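Long-range contacts in putative TetR-family transcriptional regulator (Bordetella parapertussis 12822, PDB 3CCY), which probably binds operator DNA through a helix-turn-helix domain and regulates transcription, most likely as a repressor, as TetR-family proteins generally do: residues R22-F27 / D39-E45; M65-V70 / R108-M112; E59-R63 / A118-Q123. All blocks are in the same frame, centred on the assembly; numbering follows the deposited sequence. Where two conformers were deposited one is given.

Contact 1. Residues R22-F27 / D39-E45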
ATOM      1  N   ARG A  22       0.657 -12.315 -19.771  1.00 40.87           N
ATOM      2  CA  ARG A  22       1.703 -11.406 -20.232  1.00 39.71           C
ATOM      3  C   ARG A  22       1.352  -9.935 -19.941  1.00 38.48           C
ATOM      4  O   ARG A  22       2.229  -9.148 -19.563  1.00 38.24           O
ATOM      5  CB  ARG A  22       2.017 -11.651 -21.720  1.00 40.28           C
ATOM      6  CG  ARG A  22       3.503 -11.842 -22.007  1.00 41.62           C
ATOM      7  CD  ARG A  22       3.927 -13.315 -21.987  1.00 44.98           C
ATOM      8  NE  ARG A  22       4.110 -13.847 -23.344  1.00 47.56           N
ATOM      9  CZ  ARG A  22       4.489 -15.093 -23.640  1.00 47.76           C
ATOM     10  NH1 ARG A  22       4.734 -15.977 -22.676  1.00 48.33           N
ATOM     11  NH2 ARG A  22       4.617 -15.456 -24.907  1.00 46.20           N
ATOM     12  N   ALA A  23       0.072  -9.585 -20.098  1.00 36.91           N
ATOM     13  CA  ALA A  23      -0.450  -8.259 -19.740  1.00 35.67           C
ATOM     14  C   ALA A  23      -0.326  -7.962 -18.247  1.00 35.10           C
ATOM     15  O   ALA A  23       0.079  -6.859 -17.858  1.00 34.31           O
ATOM     16  CB  ALA A  23      -1.899  -8.136 -20.154  1.00 35.96           C
ATOM     17  N   ALA A  24      -0.699  -8.939 -17.424  1.00 33.98           N
ATOM     18  CA  ALA A  24      -0.580  -8.808 -15.969  1.00 33.98           C
ATOM     19  C   ALA A  24       0.848  -8.431 -15.591  1.00 34.05           C
ATOM     20  O   ALA A  24       1.059  -7.503 -14.813  1.00 34.30           O
ATOM     21  CB  ALA A  24      -1.002 -10.094 -15.285  1.00 33.27           C
ATOM     22  N   ALA A  25       1.827  -9.124 -16.166  1.00 34.66           N
ATOM     23  CA  ALA A  25       3.228  -8.816 -15.881  1.00 35.94           C
ATOM     24  C   ALA A  25       3.609  -7.365 -16.230  1.00 36.56           C
ATOM     25  O   ALA A  25       4.255  -6.680 -15.440  1.00 37.08           O
ATOM     26  CB  ALA A  25       4.155  -9.815 -16.562  1.00 35.70           C
HETATM   27  N   MSE A  26       3.184  -6.880 -17.390  1.00 37.24           N
HETATM   28  CA  MSE A  26       3.507  -5.506 -17.772  1.00 38.13           C
HETATM   29  C   MSE A  26       2.781  -4.437 -16.956  1.00 38.95           C
HETATM   30  O   MSE A  26       3.403  -3.459 -16.529  1.00 39.13           O
HETATM   31  CB  MSE A  26       3.296  -5.300 -19.260  1.00 38.04           C
HETATM   32  CG  MSE A  26       4.482  -5.793 -20.069  1.00 38.12           C
HETATM   33 SE   MSE A  26       4.269  -5.571 -21.966  0.50 38.46          SE
HETATM   34  CE  MSE A  26       2.968  -6.994 -22.267  1.00 38.20           C
ATOM     35  N   PHE A  27       1.479  -4.630 -16.731  1.00 39.65           N
ATOM     36  CA  PHE A  27       0.685  -3.712 -15.910  1.00 40.72           C
ATOM     37  C   PHE A  27       1.269  -3.565 -14.501  1.00 42.08           C
ATOM     38  O   PHE A  27       1.094  -2.523 -13.853  1.00 42.30           O
ATOM     39  CB  PHE A  27      -0.770  -4.190 -15.780  1.00 40.37           C
ATOM     40  CG  PHE A  27      -1.571  -4.172 -17.069  1.00 39.53           C
ATOM     41  CD1 PHE A  27      -1.138  -3.480 -18.194  1.00 38.93           C
ATOM     42  CD2 PHE A  27      -2.800  -4.822 -17.120  1.00 39.45           C
ATOM     43  CE1 PHE A  27      -1.899  -3.469 -19.362  1.00 39.13           C
ATOM     44  CE2 PHE A  27      -3.568  -4.816 -18.276  1.00 37.47           C
ATOM     45  CZ  PHE A  27      -3.114  -4.135 -19.403  1.00 39.45           C
ATOM     46  N   ASP A  39       2.376  -3.216 -27.191  1.00 43.55           N
ATOM     47  CA  ASP A  39       3.297  -3.853 -26.236  1.00 43.50           C
ATOM     48  C   ASP A  39       2.891  -5.300 -25.915  1.00 43.36           C
ATOM     49  O   ASP A  39       3.733  -6.203 -25.907  1.00 43.27           O
ATOM     50  CB  ASP A  39       3.353  -3.048 -24.930  1.00 43.64           C
ATOM     51  CG  ASP A  39       4.043  -1.703 -25.087  1.00 43.83           C
ATOM     52  OD1 ASP A  39       4.908  -1.565 -25.976  1.00 46.07           O
ATOM     53  OD2 ASP A  39       3.731  -0.780 -24.300  1.00 44.51           O
ATOM     54  N   ILE A  40       1.594  -5.506 -25.653  1.00 43.24           N
ATOM     55  CA  ILE A  40       1.034  -6.839 -25.398  1.00 43.21           C
ATOM     56  C   ILE A  40       1.134  -7.741 -26.640  1.00 43.66           C
ATOM     57  O   ILE A  40       1.562  -8.940 -26.449  1.00 43.82           O
ATOM     58  CB  ILE A  40      -0.426  -6.734 -24.885  1.00 43.01           C
ATOM     59  CG1 ILE A  40      -0.486  -5.910 -23.561  1.00 42.84           C
ATOM     60  CG2 ILE A  40      -1.059  -8.169 -24.675  1.00 42.42           C
ATOM     61  CD1 ILE A  40      -1.897  -5.224 -23.385  1.00 42.75           C
ATOM     62  N   ALA A  41       0.748  -7.184 -27.812  1.00 44.34           N
ATOM     63  CA  ALA A  41       0.759  -7.960 -29.034  1.00 44.74           C
ATOM     64  C   ALA A  41       2.104  -8.648 -29.235  1.00 45.14           C
ATOM     65  O   ALA A  41       2.160  -9.873 -29.487  1.00 44.95           O
ATOM     66  CB  ALA A  41       0.370  -7.060 -30.233  1.00 44.70           C
ATOM     67  N   ARG A  42       3.190  -7.851 -29.045  1.00 45.80           N
ATOM     68  CA  ARG A  42       4.553  -8.326 -29.261  1.00 46.74           C
ATOM     69  C   ARG A  42       5.182  -9.033 -28.049  1.00 47.18           C
ATOM     70  O   ARG A  42       6.245  -9.642 -28.178  1.00 47.08           O
ATOM     71  CB  ARG A  42       5.442  -7.185 -29.755  1.00 46.66           C
ATOM     72  CG  ARG A  42       5.113  -6.691 -31.183  1.00 47.54           C
ATOM     73  CD  ARG A  42       5.688  -5.298 -31.439  1.00 47.29           C
ATOM     74  NE  ARG A  42       5.385  -4.367 -30.342  1.00 49.72           N
ATOM     75  CZ  ARG A  42       6.202  -4.095 -29.320  1.00 49.57           C
ATOM     76  NH1 ARG A  42       7.400  -4.666 -29.238  1.00 49.65           N
ATOM     77  NH2 ARG A  42       5.821  -3.240 -28.376  1.00 49.68           N
ATOM     78  N   ALA A  43       4.535  -8.965 -26.882  1.00 47.83           N
ATOM     79  CA  ALA A  43       4.990  -9.754 -25.734  1.00 48.56           C
ATOM     80  C   ALA A  43       4.563 -11.214 -25.884  1.00 49.21           C
ATOM     81  O   ALA A  43       5.249 -12.122 -25.403  1.00 49.42           O
ATOM     82  CB  ALA A  43       4.479  -9.175 -24.421  1.00 48.41           C
ATOM     83  N   CYS A  44       3.432 -11.431 -26.555  1.00 49.85           N
ATOM     84  CA  CYS A  44       2.972 -12.774 -26.891  1.00 50.82           C
ATOM     85  C   CYS A  44       3.568 -13.170 -28.233  1.00 51.55           C
ATOM     86  O   CYS A  44       3.091 -14.104 -28.891  1.00 51.28           O
ATOM     87  CB  CYS A  44       1.447 -12.814 -26.950  1.00 50.68           C
ATOM     88  SG  CYS A  44       0.659 -12.257 -25.420  1.00 52.41           S
ATOM     89  N   GLU A  45       4.625 -12.447 -28.615  1.00 52.47           N
ATOM     90  CA  GLU A  45       5.264 -12.564 -29.922  1.00 53.66           C
ATOM     91  C   GLU A  45       4.179 -12.739 -30.976  1.00 54.07           C
ATOM     92  O   GLU A  45       4.094 -13.781 -31.628  1.00 54.24           O
ATOM     93  CB  GLU A  45       6.280 -13.720 -29.932  1.00 53.72           C
ATOM     94  CG  GLU A  45       7.489 -13.486 -29.012  1.00 54.46           C
ATOM     95  CD  GLU A  45       8.103 -14.774 -28.476  1.00 55.12           C
ATOM     96  OE1 GLU A  45       8.120 -14.955 -27.234  1.00 55.42           O
ATOM     97  OE2 GLU A  45       8.563 -15.603 -29.291  1.00 54.97           O
TER
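R22 and A43 are joined by a hydrogen bond. R22 NE donates to A43 O at 2.9 Å. The bond is bent, with an N-H...O angle of 132°. The donor sits above the carbonyl plane, and the oxygen is tilted out of the guanidinium plane. The R22 chain bends at chi2 (93°) and chi3, which brings NE to A43 O. Beyond this bond, NH2 brings the edge of the guanidinium against C44 CA.

A longer charge pair lies further out. R22 NH2 is 4.2 Å from E45 OE1, but no N-H points at that oxygen.

The remaining contacts are apolar. M26, a selenomethionine, reaches across with its terminal methyl. Its CE presses on A43 CB at 3.4 Å, tight for two carbons, and also meets I40 CA and CG1. Its SE lies 4.0 Å from D39 CB. R22 CG also touches A43 CB, at 3.7 Å. Deeper in, I40 CG1 rests on A23 CB, and I40 CD1 reaches F27 CZ at 4.3 Å. T35 and L51 also touch I40.

The D39 carboxylate is held on its own side of the contact. OD2 accepts a hydrogen bond from S36 N, and OD1 forms a salt bridge with R42 NH2.

Segment 39-45 belongs to the predicted helix-turn-helix motif, residues 36-55. Helices 15-29 and 37-43 therefore meet mainly through small and flexible apolar groups. Their association probably rests on packing, with the R22 hydrogen bond added where the contact is partly exposed.

Contact 2. Residues M65-V70 / R108-M112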
HETATM    1  N   MSE A  65      -8.927  -9.907 -16.042  1.00 33.32           N
HETATM    2  CA  MSE A  65      -7.959 -10.431 -15.056  1.00 31.59           C
HETATM    3  C   MSE A  65      -8.275 -10.022 -13.615  1.00 32.37           C
HETATM    4  O   MSE A  65      -7.967 -10.755 -12.673  1.00 32.15           O
HETATM    5  CB  MSE A  65      -6.514 -10.046 -15.398  1.00 32.10           C
HETATM    6  CG  MSE A  65      -6.110  -8.685 -14.906  1.00 30.36           C
HETATM    7 SE   MSE A  65      -4.287  -8.174 -15.289  0.70 29.57          SE
HETATM    8  CE  MSE A  65      -4.211  -8.478 -17.185  1.00 27.16           C
ATOM      9  N   LEU A  66      -8.860  -8.844 -13.447  1.00 31.37           N
ATOM     10  CA  LEU A  66      -9.259  -8.392 -12.137  1.00 31.96           C
ATOM     11  C   LEU A  66     -10.468  -9.179 -11.644  1.00 31.17           C
ATOM     12  O   LEU A  66     -10.549  -9.546 -10.485  1.00 29.52           O
ATOM     13  CB  LEU A  66      -9.555  -6.896 -12.170  1.00 32.03           C
ATOM     14  CG  LEU A  66      -8.319  -6.004 -12.373  1.00 34.58           C
ATOM     15  CD1 LEU A  66      -8.621  -4.561 -11.995  1.00 35.04           C
ATOM     16  CD2 LEU A  66      -7.127  -6.522 -11.560  1.00 36.29           C
ATOM     17  N   THR A  67     -11.392  -9.445 -12.551  1.00 31.61           N
ATOM     18  CA  THR A  67     -12.624 -10.146 -12.198  1.00 33.44           C
ATOM     19  C   THR A  67     -12.339 -11.591 -11.784  1.00 33.07           C
ATOM     20  O   THR A  67     -12.819 -12.060 -10.744  1.00 33.38           O
ATOM     21  CB  THR A  67     -13.644 -10.092 -13.353  1.00 32.88           C
ATOM     22  OG1 THR A  67     -14.009  -8.727 -13.591  1.00 34.02           O
ATOM     23  CG2 THR A  67     -14.894 -10.873 -13.026  1.00 35.32           C
ATOM     24  N   THR A  68     -11.550 -12.294 -12.584  1.00 33.70           N
ATOM     25  CA  THR A  68     -11.285 -13.681 -12.282  1.00 34.48           C
ATOM     26  C   THR A  68     -10.451 -13.769 -11.006  1.00 34.77           C
ATOM     27  O   THR A  68     -10.633 -14.677 -10.210  1.00 35.94           O
ATOM     28  CB  THR A  68     -10.640 -14.456 -13.458  1.00 34.92           C
ATOM     29  OG1 THR A  68      -9.252 -14.119 -13.567  1.00 37.20           O
ATOM     30  CG2 THR A  68     -11.372 -14.165 -14.776  1.00 33.84           C
ATOM     31  N   HIS A  69      -9.571 -12.799 -10.785  1.00 34.09           N
ATOM     32  CA  HIS A  69      -8.740 -12.821  -9.610  1.00 33.96           C
ATOM     33  C   HIS A  69      -9.500 -12.587  -8.289  1.00 33.63           C
ATOM     34  O   HIS A  69      -9.244 -13.290  -7.292  1.00 34.03           O
ATOM     35  CB  HIS A  69      -7.628 -11.785  -9.733  1.00 34.54           C
ATOM     36  CG  HIS A  69      -6.687 -11.802  -8.580  1.00 34.99           C
ATOM     37  ND1 HIS A  69      -5.701 -12.752  -8.449  1.00 36.32           N
ATOM     38  CD2 HIS A  69      -6.584 -10.994  -7.498  1.00 35.14           C
ATOM     39  CE1 HIS A  69      -5.027 -12.525  -7.337  1.00 35.19           C
ATOM     40  NE2 HIS A  69      -5.552 -11.474  -6.739  1.00 34.32           N
ATOM     41  N   VAL A  70     -10.368 -11.580  -8.251  1.00 32.23           N
ATOM     42  CA  VAL A  70     -11.163 -11.326  -7.040  1.00 32.38           C
ATOM     43  C   VAL A  70     -12.212 -12.433  -6.860  1.00 32.70           C
ATOM     44  O   VAL A  70     -12.460 -12.852  -5.732  1.00 31.39           O
ATOM     45  CB  VAL A  70     -11.778  -9.884  -6.960  1.00 32.54           C
ATOM     46  CG1 VAL A  70     -12.921  -9.686  -7.912  1.00 30.51           C
ATOM     47  CG2 VAL A  70     -12.217  -9.535  -5.494  1.00 32.87           C
ATOM     48  N   ARG A 108      -1.023 -10.557 -10.877  1.00 35.92           N
ATOM     49  CA  ARG A 108      -2.470 -10.282 -10.855  1.00 38.08           C
ATOM     50  C   ARG A 108      -2.869  -9.646  -9.511  1.00 38.68           C
ATOM     51  O   ARG A 108      -3.727  -8.780  -9.467  1.00 38.50           O
ATOM     52  CB  ARG A 108      -3.292 -11.554 -11.149  1.00 37.82           C
ATOM     53  CG  ARG A 108      -3.375 -11.987 -12.656  1.00 38.96           C
ATOM     54  CD  ARG A 108      -4.188 -13.277 -12.767  1.00 39.79           C
ATOM     55  NE  ARG A 108      -4.192 -13.953 -14.078  1.00 44.78           N
ATOM     56  CZ  ARG A 108      -3.146 -14.581 -14.631  1.00 46.03           C
ATOM     57  NH1 ARG A 108      -3.267 -15.171 -15.812  1.00 45.40           N
ATOM     58  NH2 ARG A 108      -1.967 -14.605 -14.030  1.00 48.42           N
ATOM     59  N   HIS A 109      -2.200 -10.054  -8.432  1.00 40.44           N
ATOM     60  CA  HIS A 109      -2.391  -9.462  -7.089  1.00 42.23           C
ATOM     61  C   HIS A 109      -2.021  -7.969  -7.083  1.00 42.07           C
ATOM     62  O   HIS A 109      -2.831  -7.100  -6.747  1.00 41.58           O
ATOM     63  CB  HIS A 109      -1.519 -10.239  -6.098  1.00 43.51           C
ATOM     64  CG  HIS A 109      -1.937 -10.131  -4.663  1.00 49.04           C
ATOM     65  ND1 HIS A 109      -1.429  -9.170  -3.809  1.00 55.52           N
ATOM     66  CD2 HIS A 109      -2.774 -10.899  -3.919  1.00 53.49           C
ATOM     67  CE1 HIS A 109      -1.948  -9.347  -2.602  1.00 58.32           C
ATOM     68  NE2 HIS A 109      -2.761 -10.395  -2.639  1.00 56.30           N
ATOM     69  N   VAL A 110      -0.790  -7.662  -7.480  1.00 42.02           N
ATOM     70  CA  VAL A 110      -0.350  -6.271  -7.604  1.00 41.15           C
ATOM     71  C   VAL A 110      -1.354  -5.459  -8.445  1.00 41.89           C
ATOM     72  O   VAL A 110      -1.771  -4.368  -8.031  1.00 41.32           O
ATOM     73  CB  VAL A 110       1.090  -6.153  -8.194  1.00 40.81           C
ATOM     74  CG1 VAL A 110       1.472  -4.685  -8.444  1.00 39.90           C
ATOM     75  CG2 VAL A 110       2.105  -6.825  -7.289  1.00 39.48           C
ATOM     76  N   VAL A 111      -1.766  -6.009  -9.596  1.00 41.64           N
ATOM     77  CA  VAL A 111      -2.717  -5.317 -10.494  1.00 42.01           C
ATOM     78  C   VAL A 111      -4.077  -5.022  -9.789  1.00 42.71           C
ATOM     79  O   VAL A 111      -4.646  -3.937  -9.988  1.00 41.74           O
ATOM     80  CB  VAL A 111      -2.867  -6.041 -11.886  1.00 41.90           C
ATOM     81  CG1 VAL A 111      -3.959  -5.410 -12.724  1.00 42.14           C
ATOM     82  CG2 VAL A 111      -1.569  -5.974 -12.686  1.00 40.95           C
HETATM   83  N   MSE A 112      -4.574  -5.969  -8.980  1.00 43.40           N
HETATM   84  CA  MSE A 112      -5.766  -5.723  -8.173  0.50 45.62           C
HETATM   85  C   MSE A 112      -5.521  -4.523  -7.250  1.00 46.10           C
HETATM   86  O   MSE A 112      -6.234  -3.512  -7.341  1.00 46.48           O
HETATM   87  CB  MSE A 112      -6.168  -6.968  -7.366  0.50 45.88           C
HETATM   88  CG  MSE A 112      -7.571  -6.907  -6.713  0.50 47.82           C
HETATM   89 SE   MSE A 112      -9.089  -6.715  -7.965  0.50 55.44          SE
HETATM   90  CE  MSE A 112      -9.218  -4.763  -8.004  0.50 51.33           C
TER
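R108 meets H69 through its CB, which lies 3.8 Å from H69 ND1. The R108 backbone carbonyl carbon sits over the centre of one face of the H69 ring, 4.2 Å above the plane. The imidazole thus lies flat on the backbone of helix 87-115. H69 gets there with CG anti to the backbone N (chi1 -177°).

H109 points its CB away from the other helix, yet its CA is 3.8 Å from H69 NE2. The two rings meet rim to rim, with planes at 89°. H69 NE2 is buried here and has no polar partner in the model.

The two segments cross at 104°, with axes 9.7 Å apart. Helix 58-81 runs from the TetR DNA-binding region toward the C-terminal domain, to which helix 87-115 belongs. The crossing is thus part of the junction between the two.

V111 CG1 touches two side chains. L66 CD2 meets it at 3.6 Å, and SE of the selenomethionine M65 at 3.8 Å. Both cross V111 at about a right angle.

M112, also a selenomethionine, packs its CB near H69 CD2. Its side chain has two conformers. In the one given, CE comes near L66 CD1.

Contact 3. Residues E59-R63 / A118-Q123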
ATOM      1  N   GLU A  59      -8.961  -2.248 -21.768  1.00 40.23           N
ATOM      2  CA  GLU A  59      -9.791  -2.277 -20.551  1.00 39.45           C
ATOM      3  C   GLU A  59     -10.422  -3.642 -20.325  1.00 38.06           C
ATOM      4  O   GLU A  59     -10.572  -4.067 -19.180  1.00 37.83           O
ATOM      5  CB  GLU A  59     -10.891  -1.212 -20.600  1.00 39.75           C
ATOM      6  CG  GLU A  59     -10.383   0.215 -20.733  1.00 40.53           C
ATOM      7  CD  GLU A  59     -11.503   1.243 -20.745  1.00 41.22           C
ATOM      8  OE1 GLU A  59     -12.402   1.157 -21.620  1.00 43.07           O
ATOM      9  OE2 GLU A  59     -11.474   2.151 -19.883  1.00 44.26           O
ATOM     10  N   ALA A  60     -10.787  -4.317 -21.415  1.00 36.47           N
ATOM     11  CA  ALA A  60     -11.357  -5.664 -21.365  1.00 35.38           C
ATOM     12  C   ALA A  60     -10.347  -6.674 -20.810  1.00 34.94           C
ATOM     13  O   ALA A  60     -10.700  -7.525 -19.986  1.00 34.80           O
ATOM     14  CB  ALA A  60     -11.847  -6.094 -22.752  1.00 35.17           C
ATOM     15  N   VAL A  61      -9.094  -6.570 -21.260  1.00 33.96           N
ATOM     16  CA  VAL A  61      -7.998  -7.379 -20.713  1.00 32.47           C
ATOM     17  C   VAL A  61      -7.873  -7.144 -19.210  1.00 31.96           C
ATOM     18  O   VAL A  61      -7.834  -8.094 -18.447  1.00 31.20           O
ATOM     19  CB  VAL A  61      -6.652  -7.098 -21.427  1.00 32.41           C
ATOM     20  CG1 VAL A  61      -5.539  -7.958 -20.839  1.00 32.07           C
ATOM     21  CG2 VAL A  61      -6.780  -7.355 -22.928  1.00 31.84           C
ATOM     22  N   LEU A  62      -7.849  -5.878 -18.800  1.00 31.57           N
ATOM     23  CA  LEU A  62      -7.774  -5.531 -17.389  1.00 31.57           C
ATOM     24  C   LEU A  62      -8.996  -5.998 -16.594  1.00 32.25           C
ATOM     25  O   LEU A  62      -8.849  -6.581 -15.520  1.00 31.44           O
ATOM     26  CB  LEU A  62      -7.543  -4.019 -17.188  1.00 31.39           C
ATOM     27  CG  LEU A  62      -7.461  -3.476 -15.750  1.00 31.29           C
ATOM     28  CD1 LEU A  62      -6.303  -4.072 -14.955  1.00 31.23           C
ATOM     29  CD2 LEU A  62      -7.367  -1.973 -15.702  1.00 30.97           C
ATOM     30  N   ARG A  63     -10.191  -5.734 -17.112  1.00 32.82           N
ATOM     31  CA  ARG A  63     -11.419  -6.051 -16.396  1.00 34.52           C
ATOM     32  C   ARG A  63     -11.496  -7.553 -16.141  1.00 34.33           C
ATOM     33  O   ARG A  63     -11.799  -7.974 -15.025  1.00 34.40           O
ATOM     34  CB  ARG A  63     -12.659  -5.535 -17.148  1.00 34.28           C
ATOM     35  CG  ARG A  63     -13.998  -5.808 -16.439  1.00 35.68           C
ATOM     36  CD  ARG A  63     -15.206  -5.440 -17.300  1.00 36.46           C
ATOM     37  NE  ARG A  63     -15.274  -6.190 -18.559  1.00 41.85           N
ATOM     38  CZ  ARG A  63     -15.181  -5.656 -19.783  1.00 43.07           C
ATOM     39  NH1 ARG A  63     -15.266  -6.439 -20.852  1.00 43.52           N
ATOM     40  NH2 ARG A  63     -15.007  -4.348 -19.954  1.00 43.95           N
ATOM     41  N   ALA A 118      -7.990   2.478 -13.513  1.00 57.88           N
ATOM     42  CA  ALA A 118      -7.846   2.517 -14.968  1.00 57.77           C
ATOM     43  C   ALA A 118      -9.138   2.138 -15.694  1.00 57.68           C
ATOM     44  O   ALA A 118      -9.282   2.384 -16.889  1.00 57.58           O
ATOM     45  CB  ALA A 118      -6.701   1.623 -15.403  1.00 57.85           C
ATOM     46  N   LEU A 119     -10.076   1.547 -14.956  1.00 57.67           N
ATOM     47  CA  LEU A 119     -11.369   1.130 -15.499  1.00 57.69           C
ATOM     48  C   LEU A 119     -12.392   2.283 -15.530  1.00 58.09           C
ATOM     49  O   LEU A 119     -12.165   3.312 -14.885  1.00 58.10           O
ATOM     50  CB  LEU A 119     -11.907  -0.060 -14.695  1.00 57.33           C
ATOM     51  CG  LEU A 119     -11.150  -1.373 -14.914  1.00 56.75           C
ATOM     52  CD1 LEU A 119     -11.725  -2.472 -14.056  1.00 54.52           C
ATOM     53  CD2 LEU A 119     -11.161  -1.776 -16.399  1.00 55.26           C
ATOM     54  N   PRO A 120     -13.495   2.129 -16.309  1.00 58.43           N
ATOM     55  CA  PRO A 120     -14.660   3.042 -16.286  1.00 58.77           C
ATOM     56  C   PRO A 120     -15.322   3.205 -14.900  1.00 58.97           C
ATOM     57  O   PRO A 120     -14.621   3.291 -13.888  1.00 59.24           O
ATOM     58  CB  PRO A 120     -15.639   2.393 -17.278  1.00 58.63           C
ATOM     59  CG  PRO A 120     -14.794   1.580 -18.174  1.00 58.67           C
ATOM     60  CD  PRO A 120     -13.661   1.075 -17.332  1.00 58.40           C
ATOM     61  N   GLU A 121     -16.653   3.263 -14.855  1.00 59.09           N
ATOM     62  CA  GLU A 121     -17.351   3.484 -13.586  1.00 59.13           C
ATOM     63  C   GLU A 121     -18.191   2.311 -13.118  1.00 58.80           C
ATOM     64  O   GLU A 121     -18.133   1.937 -11.947  1.00 58.83           O
ATOM     65  CB  GLU A 121     -18.181   4.773 -13.610  1.00 59.48           C
ATOM     66  CG  GLU A 121     -17.355   6.037 -13.370  1.00 60.70           C
ATOM     67  CD  GLU A 121     -16.322   5.871 -12.256  1.00 62.15           C
ATOM     68  OE1 GLU A 121     -15.112   5.833 -12.574  1.00 62.42           O
ATOM     69  OE2 GLU A 121     -16.720   5.766 -11.071  1.00 62.28           O
ATOM     70  N   ASP A 122     -18.969   1.737 -14.031  1.00 58.29           N
ATOM     71  CA  ASP A 122     -19.840   0.606 -13.702  1.00 57.76           C
ATOM     72  C   ASP A 122     -19.059  -0.655 -13.286  1.00 57.05           C
ATOM     73  O   ASP A 122     -19.422  -1.326 -12.311  1.00 56.93           O
ATOM     74  CB  ASP A 122     -20.815   0.304 -14.857  1.00 58.10           C
ATOM     75  CG  ASP A 122     -20.147   0.348 -16.236  1.00 59.09           C
ATOM     76  OD1 ASP A 122     -19.903   1.464 -16.754  1.00 60.11           O
ATOM     77  OD2 ASP A 122     -19.887  -0.736 -16.810  1.00 59.61           O
ATOM     78  N   GLN A 123     -17.990  -0.965 -14.020  1.00 55.95           N
ATOM     79  CA  GLN A 123     -17.208  -2.174 -13.755  1.00 54.85           C
ATOM     80  C   GLN A 123     -16.235  -1.962 -12.607  1.00 53.60           C
ATOM     81  O   GLN A 123     -15.909  -2.901 -11.880  1.00 53.14           O
ATOM     82  CB  GLN A 123     -16.510  -2.701 -15.025  1.00 55.26           C
ATOM     83  CG  GLN A 123     -15.669  -1.683 -15.790  1.00 55.80           C
ATOM     84  CD  GLN A 123     -15.650  -1.941 -17.286  1.00 56.27           C
ATOM     85  OE1 GLN A 123     -14.679  -2.467 -17.826  1.00 56.03           O
ATOM     86  NE2 GLN A 123     -16.731  -1.567 -17.967  1.00 57.35           N
TER
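The R63 guanidinium has A60 CA on one face, 3.8 Å above the plane and offset toward the rim. At its edge, in the plane, is Q123 OE1. R63 NH2 donates to this oxygen at 2.9 Å, and the bond is nearly straight at 172°. The guanidinium and amide planes stand 74° apart, and the donor is tilted 32° from the carbonyl plane. A bend at chi3 folds the R63 chain round the oxygen, so R63 CD also comes within 3.1 Å of Q123 OE1. The amide nitrogen of Q123 makes a weak hydrogen bond to D122 OD2.

The E59 and P120 side chains meet from opposite directions. E59 OE2 lies 3.5 Å from P120 CD.

Beside these polar groups is an apolar patch. L62 CD2 touches A118 CB at 3.7 Å and L119 CD2 at 3.9 Å. The same L119 methyl lies against E59 O and R63 CB. Y32 touches E59, L62 and A118 on the side of the DNA-binding region.

The contact joins the start of helix 58-81 to the turn that leads into helix 122-145. Such an interface between the first helix after the helix-turn-helix and the C-terminal domain belongs to the all-helical TetR fold.

From the N terminus, contact 1 comes first. It closes a short loop between helices 15-29 and 37-43, within the DNA-binding region. The chain then enters helix 58-81, which serves both other contacts. Contact 3 opens at the start of this helix and closes at residues 118-123. Contact 2 opens a little later and closes earlier, at residues 108-112, so it is nested inside contact 3. Contact 1 precedes both in series. The three meet in space: A23 and A24 pack on M65, A23 on V61, F27 on V111 and L62, and V111 on L62. Together they tie the DNA-binding helices to the C-terminal domain.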